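Long-range contact in transcriptional regulator (Pseudomonas aeruginosa, PDB 3E7Q), which probably binds DNA through a helix-turn-helix of the TetR family and represses transcription: residues P90-F95 with G143-L148. Numbering follows the deposited sequence.
Sequences PRLSAF and GVLRQL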
loop_
_atom_site.group_PDB
_atom_site.type_symbol
_atom_site.label_atom_id
_atom_site.label_comp_id
_atom_site.label_asym_id
_atom_site.label_seq_id
_atom_site.Cartn_x
_atom_site.Cartn_y
_atom_site.Cartn_z
ATOM N N PRO B 90 -16.532 21.363 0.205
ATOM C CA PRO B 90 -17.526 20.482 -0.413
ATOM C C PRO B 90 -16.957 19.558 -1.536
ATOM O O PRO B 90 -17.333 18.394 -1.590
ATOM C CB PRO B 90 -18.586 21.449 -0.930
ATOM C CG PRO B 90 -18.438 22.667 -0.117
ATOM C CD PRO B 90 -16.921 22.763 0.075
ATOM N N ARG B 91 -16.039 20.088 -2.353
ATOM C CA ARG B 91 -15.283 19.336 -3.371
ATOM C C ARG B 91 -14.372 18.247 -2.763
ATOM O O ARG B 91 -14.348 17.110 -3.251
ATOM C CB ARG B 91 -14.419 20.273 -4.230
ATOM C CG ARG B 91 -15.149 21.318 -5.029
ATOM C CD ARG B 91 -14.238 22.105 -5.977
ATOM N NE ARG B 91 -15.025 22.526 -7.133
ATOM C CZ ARG B 91 -14.766 23.598 -7.905
ATOM N NH1 ARG B 91 -13.690 24.367 -7.693
ATOM N NH2 ARG B 91 -15.593 23.927 -8.914
ATOM N N LEU B 92 -13.640 18.580 -1.700
ATOM C CA LEU B 92 -12.867 17.563 -0.974
ATOM C C LEU B 92 -13.786 16.456 -0.366
ATOM O O LEU B 92 -13.459 15.286 -0.462
ATOM C CB LEU B 92 -11.967 18.152 0.140
ATOM C CG LEU B 92 -10.691 18.899 -0.261
ATOM C CD1 LEU B 92 -10.185 19.655 0.893
ATOM C CD2 LEU B 92 -9.604 17.979 -0.878
ATOM N N SER B 93 -14.887 16.847 0.267
ATOM C CA SER B 93 -15.867 15.886 0.813
ATOM C C SER B 93 -16.461 14.990 -0.210
ATOM O O SER B 93 -16.679 13.834 0.068
ATOM C CB SER B 93 -17.009 16.602 1.530
ATOM O OG SER B 93 -16.419 17.440 2.470
ATOM N N ALA B 94 -16.737 15.518 -1.388
ATOM C CA ALA B 94 -17.238 14.696 -2.468
ATOM C C ALA B 94 -16.137 13.717 -2.902
ATOM O O ALA B 94 -16.418 12.555 -3.042
ATOM C CB ALA B 94 -17.737 15.556 -3.632
ATOM N N PHE B 95 -14.899 14.182 -3.091
ATOM C CA PHE B 95 -13.733 13.315 -3.313
ATOM C C PHE B 95 -13.632 12.179 -2.296
ATOM O O PHE B 95 -13.491 11.058 -2.690
ATOM C CB PHE B 95 -12.447 14.121 -3.282
ATOM C CG PHE B 95 -11.242 13.416 -3.829
ATOM C CD1 PHE B 95 -10.788 13.672 -5.142
ATOM C CD2 PHE B 95 -10.443 12.583 -3.001
ATOM C CE1 PHE B 95 -9.618 13.024 -5.641
ATOM C CE2 PHE B 95 -9.324 11.952 -3.499
ATOM C CZ PHE B 95 -8.920 12.162 -4.821
ATOM N N GLY B 143 -4.992 21.259 -6.809
ATOM C CA GLY B 143 -5.896 22.323 -7.268
ATOM C C GLY B 143 -6.923 22.688 -6.217
ATOM O O GLY B 143 -7.242 23.871 -6.010
ATOM N N VAL B 144 -7.486 21.682 -5.546
ATOM C CA VAL B 144 -8.487 21.978 -4.521
ATOM C C VAL B 144 -7.844 22.437 -3.178
ATOM O O VAL B 144 -8.413 23.247 -2.484
ATOM C CB VAL B 144 -9.646 20.890 -4.422
ATOM C CG1 VAL B 144 -9.187 19.528 -4.520
ATOM C CG2 VAL B 144 -10.449 21.073 -3.129
ATOM N N LEU B 145 -6.644 21.960 -2.850
ATOM C CA LEU B 145 -5.926 22.412 -1.673
ATOM C C LEU B 145 -5.478 23.858 -1.821
ATOM O O LEU B 145 -5.444 24.581 -0.832
ATOM C CB LEU B 145 -4.776 21.508 -1.355
ATOM C CG LEU B 145 -5.213 20.129 -0.871
ATOM C CD1 LEU B 145 -4.015 19.224 -0.829
ATOM C CD2 LEU B 145 -5.892 20.279 0.485
ATOM N N ARG B 146 -5.213 24.266 -3.066
ATOM C CA ARG B 146 -4.958 25.661 -3.383
ATOM C C ARG B 146 -6.151 26.538 -3.275
ATOM O O ARG B 146 -6.024 27.647 -2.803
ATOM C CB ARG B 146 -4.447 25.816 -4.780
ATOM C CG ARG B 146 -3.041 25.348 -4.839
ATOM C CD ARG B 146 -2.369 25.786 -6.079
ATOM N NE ARG B 146 -0.992 25.427 -5.910
ATOM C CZ ARG B 146 -0.214 25.020 -6.885
ATOM N NH1 ARG B 146 -0.704 24.929 -8.117
ATOM N NH2 ARG B 146 1.040 24.669 -6.598
ATOM N N GLN B 147 -7.287 26.062 -3.753
ATOM C CA GLN B 147 -8.576 26.742 -3.505
ATOM C C GLN B 147 -8.804 26.913 -2.008
ATOM O O GLN B 147 -9.059 28.004 -1.546
ATOM C CB GLN B 147 -9.703 25.909 -4.131
ATOM C CG GLN B 147 -10.897 26.686 -4.461
ATOM C CD GLN B 147 -12.110 25.843 -4.829
ATOM O OE1 GLN B 147 -12.034 24.638 -4.997
ATOM N NE2 GLN B 147 -13.220 26.498 -4.965
ATOM N N LEU B 148 -8.638 25.832 -1.258
ATOM C CA LEU B 148 -8.699 25.868 0.197
ATOM C C LEU B 148 -7.816 26.916 0.844
ATOM O O LEU B 148 -8.282 27.660 1.724
ATOM C CB LEU B 148 -8.394 24.517 0.835
ATOM C CG LEU B 148 -8.792 24.270 2.302
ATOM C CD1 LEU B 148 -10.312 24.371 2.510
ATOM C CD2 LEU B 148 -8.314 22.878 2.718
#
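The amide of Q147 is held at both of its polar ends, and across this contact its OE1 accepts a hydrogen bond from NH1 of R91, 3.2 Å long. The N-H is somewhat bent from straight, and the donor stands above the carbonyl plane. The guanidinium and amide planes are turned 51° apart. NE2 of Q147 lies close to the same NH1 without bonding to it, both being donors; it donates a hydrogen bond to the backbone O of G86, which helps fix which way round the amide sits. With CG of Q147 anti to its backbone N (chi1 -156°) and the rest of the chain extended, the amide reaches across to the arginine, and the side chains of Q147 and R91 cross at about a right angle.

Beside this polar bridge lies an apolar seam: the bond between partly exposed R91 and Q147 runs next to buried L92, V144 and L148. L92 faces V144, their CA atoms 7.2 Å apart, and its CG rests on CG2 of V144 at 3.6 Å. That methyl also approaches CD2 of L92 (3.9 Å) and, more loosely, CB of R91. The other branch of the leucine, CD1, turns to CD2 of L148 at 4.1 Å and more distantly to CD2 of L145.

The two segments, from helices 88-99 and 124-152 of the C-terminal, BetI-type region, run roughly antiparallel, at 146°, with axes 10.3 Å apart. A88 adds contacts to V144, Q147 and L148, while I81 of helix 58-82 touches R91. L92 also packs on L166 of helix 159-179, and with L148 it meets V197 of helix 186-204, so that the seam joins the interior of this all-helical bundle.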